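Local coordinates for protein caltubin, EF-hand (Lymnaea stagnalis, PDB 6VAN) that probably binds calcium through helix-loop-helix sites of the EF-hand type, which hold strontium ions in this crystal, at residues A[119-124]-A[139-144]. Residues are numbered along the deposited sequence; the frame is centred on the assembly and turned at random.
With SR (strontium ion), chain I; SR (strontium ion), chain H; EDO (1,2-ethanediol), chain K.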
loop_
_atom_site.group_PDB
_atom_site.type_symbol
_atom_site.label_atom_id
_atom_site.label_comp_id
_atom_site.label_asym_id
_atom_site.label_seq_id
_atom_site.Cartn_x
_atom_site.Cartn_y
_atom_site.Cartn_z
ATOM N N GLN A 119 -14.454 9.744 -1.391
ATOM C CA GLN A 119 -15.258 10.948 -1.061
ATOM C C GLN A 119 -15.855 10.821 0.323
ATOM O O GLN A 119 -16.122 11.869 0.949
ATOM C CB GLN A 119 -16.362 11.177 -2.078
ATOM C CG GLN A 119 -15.795 11.560 -3.422
ATOM C CD GLN A 119 -16.880 11.864 -4.412
ATOM O OE1 GLN A 119 -17.999 11.335 -4.312
ATOM N NE2 GLN A 119 -16.533 12.678 -5.399
ATOM N N GLY A 120 -16.069 9.613 0.804
ATOM C CA GLY A 120 -16.597 9.430 2.155
ATOM C C GLY A 120 -15.440 9.422 3.111
ATOM O O GLY A 120 -15.002 10.503 3.604
ATOM N N TYR A 121 -14.862 8.252 3.307
ATOM C CA TYR A 121 -13.864 7.947 4.362
ATOM C C TYR A 121 -12.604 8.804 4.183
ATOM O O TYR A 121 -12.148 9.421 5.155
ATOM C CB TYR A 121 -13.572 6.452 4.335
ATOM C CG TYR A 121 -12.412 5.946 5.156
ATOM C CD1 TYR A 121 -12.162 6.385 6.445
ATOM C CD2 TYR A 121 -11.608 4.945 4.646
ATOM C CE1 TYR A 121 -11.105 5.869 7.189
ATOM C CE2 TYR A 121 -10.562 4.411 5.373
ATOM C CZ TYR A 121 -10.295 4.883 6.643
ATOM O OH TYR A 121 -9.258 4.322 7.332
ATOM N N TYR A 122 -11.993 8.808 3.018
ATOM C CA TYR A 122 -10.680 9.487 2.892
ATOM C C TYR A 122 -10.819 10.996 3.051
ATOM O O TYR A 122 -10.030 11.618 3.798
ATOM C CB TYR A 122 -9.961 9.112 1.611
ATOM C CG TYR A 122 -9.485 7.685 1.536
ATOM C CD1 TYR A 122 -9.569 6.807 2.609
ATOM C CD2 TYR A 122 -8.945 7.211 0.364
ATOM C CE1 TYR A 122 -9.122 5.506 2.515
ATOM C CE2 TYR A 122 -8.477 5.919 0.262
ATOM C CZ TYR A 122 -8.550 5.071 1.344
ATOM O OH TYR A 122 -8.047 3.798 1.280
HETATM N N MSE A 123 -11.816 11.600 2.399
HETATM C CA MSE A 123 -11.972 13.053 2.443
HETATM C C MSE A 123 -12.494 13.503 3.804
HETATM O O MSE A 123 -12.411 14.686 4.120
HETATM C CB MSE A 123 -12.884 13.563 1.326
HETATM C CG MSE A 123 -12.237 13.551 -0.039
HETATM SE SE MSE A 123 -10.502 14.516 -0.166
HETATM C CE MSE A 123 -9.096 13.130 -0.348
ATOM N N SER A 124 -12.973 12.587 4.640
ATOM C CA SER A 124 -13.365 12.964 6.005
ATOM C C SER A 124 -12.134 13.519 6.760
ATOM O O SER A 124 -12.323 14.251 7.784
ATOM C CB SER A 124 -13.997 11.831 6.774
ATOM O OG SER A 124 -13.066 10.871 7.208
ATOM N N LYS A 139 -2.566 10.384 7.821
ATOM C CA LYS A 139 -2.218 9.445 8.917
ATOM C C LYS A 139 -3.398 9.252 9.857
ATOM O O LYS A 139 -3.449 8.198 10.522
ATOM C CB LYS A 139 -1.000 9.952 9.704
ATOM C CG LYS A 139 -1.270 11.197 10.516
ATOM C CD LYS A 139 -0.051 11.785 11.196
ATOM C CE LYS A 139 -0.490 12.821 12.209
ATOM N NZ LYS A 139 0.615 13.706 12.623
ATOM N N THR A 140 -4.320 10.198 9.925
ATOM C CA THR A 140 -5.452 10.087 10.855
ATOM C C THR A 140 -6.391 8.973 10.402
ATOM O O THR A 140 -7.202 8.508 11.229
ATOM C CB THR A 140 -6.259 11.380 10.991
ATOM O OG1 THR A 140 -6.975 11.678 9.803
ATOM C CG2 THR A 140 -5.404 12.566 11.373
ATOM N N LEU A 141 -6.290 8.510 9.159
ATOM C CA LEU A 141 -7.227 7.477 8.644
ATOM C C LEU A 141 -6.915 6.134 9.289
ATOM O O LEU A 141 -7.737 5.231 9.163
ATOM C CB LEU A 141 -7.116 7.421 7.134
ATOM C CG LEU A 141 -7.572 8.674 6.402
ATOM C CD1 LEU A 141 -7.180 8.592 4.936
ATOM C CD2 LEU A 141 -9.066 8.915 6.555
ATOM N N TYR A 142 -5.776 6.006 9.968
ATOM C CA TYR A 142 -5.409 4.746 10.636
ATOM C C TYR A 142 -5.998 4.642 12.037
ATOM O O TYR A 142 -5.857 3.558 12.602
ATOM C CB TYR A 142 -3.897 4.597 10.654
ATOM C CG TYR A 142 -3.373 4.211 9.299
ATOM C CD1 TYR A 142 -3.381 2.897 8.903
ATOM C CD2 TYR A 142 -2.940 5.167 8.389
ATOM C CE1 TYR A 142 -2.922 2.530 7.643
ATOM C CE2 TYR A 142 -2.460 4.822 7.142
ATOM C CZ TYR A 142 -2.446 3.492 6.770
ATOM O OH TYR A 142 -2.022 3.150 5.517
ATOM N N SER A 143 -6.682 5.652 12.536
ATOM C CA SER A 143 -7.234 5.621 13.916
ATOM C C SER A 143 -8.638 6.214 13.958
ATOM O O SER A 143 -8.906 7.095 14.782
ATOM C CB SER A 143 -6.305 6.328 14.842
ATOM O OG SER A 143 -6.259 7.704 14.535
ATOM N N PRO A 144 -9.600 5.703 13.144
ATOM C CA PRO A 144 -10.982 6.190 13.204
ATOM C C PRO A 144 -11.683 5.894 14.542
ATOM O O PRO A 144 -12.656 6.556 14.912
ATOM C CB PRO A 144 -11.704 5.394 12.108
ATOM C CG PRO A 144 -10.915 4.135 11.994
ATOM C CD PRO A 144 -9.473 4.555 12.223
ATOM O OXT PRO A 144 -11.304 4.985 15.266
HETATM SR SR SR I . -8.033 9.180 15.698
HETATM SR SR SR H . -18.044 13.666 1.873
HETATM C C1 EDO K . -2.237 8.784 14.303
HETATM O O1 EDO K . -3.089 9.251 15.349
HETATM C C2 EDO K . -2.676 7.498 13.757
HETATM O O2 EDO K . -3.949 7.575 13.112
HETATM O O HOH W 1 -16.440 12.947 3.765
HETATM O O HOH W 2 -8.566 9.711 13.289
HETATM O O HOH W 3 -16.307 14.547 0.148
HETATM O O HOH W 4 -5.639 10.490 14.716
HETATM O O HOH W 5 -10.562 9.674 15.716
#
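L141 meets Y121 and Y122 by dividing its isobutyl fork between two neighbouring aromatic rings, a compact example of how the two flanks of an EF-hand touch beyond the metal loop. Its CG lies beside the backbone N and anti to the carbonyl carbon (chi1 -65°), a torsion that turns the fork toward Y121 and Y122. L141 CD1 rests 3.8 Å from Y122 CD1, obliquely to that ring, the two side chains running at about a right angle. L141 CD2 comes 3.7 Å from Y121 CE1 and also touches Y121 O, at 3.4 Å. That same carbonyl oxygen receives the hydroxyl of S124, with OG 2.7 Å from Y121 O, so a polar turn bond and an apolar methyl share one atom.

Y121 swings its ring away from its own backbone N (chi1 170°), which carries the hydroxyl over to the L141 backbone as the side chain reaches across the leucine at a slant. Y121 OH donates to L141 O at 2.5 Å, a C=O...donor angle of 137°, tilted from the carbonyl plane; the oxygen lies at the ring edge. Because Y121 is modelled in two conformers and the distance is very short, the exact length of this bond is doubtful. An alanine in place of L141 would probably leave a gap beside Y121 CE1 and Y122 CD1, where the two methyls now rest, while the backbone acceptor L141 O would remain.

Past the leucine, S143 binds a strontium ion through O at 2.4 Å and OG at 2.6 Å, a site separate from the EF-hand loop. The contact joins helix 111-122 to the chain after helix 135-138, the intervening loop holding strontium through D126, N128, D130, K132 and E137. L141 also packs on A125 and on L133 of strand 132-133, and Y122 leans on L100 of helix 97-106.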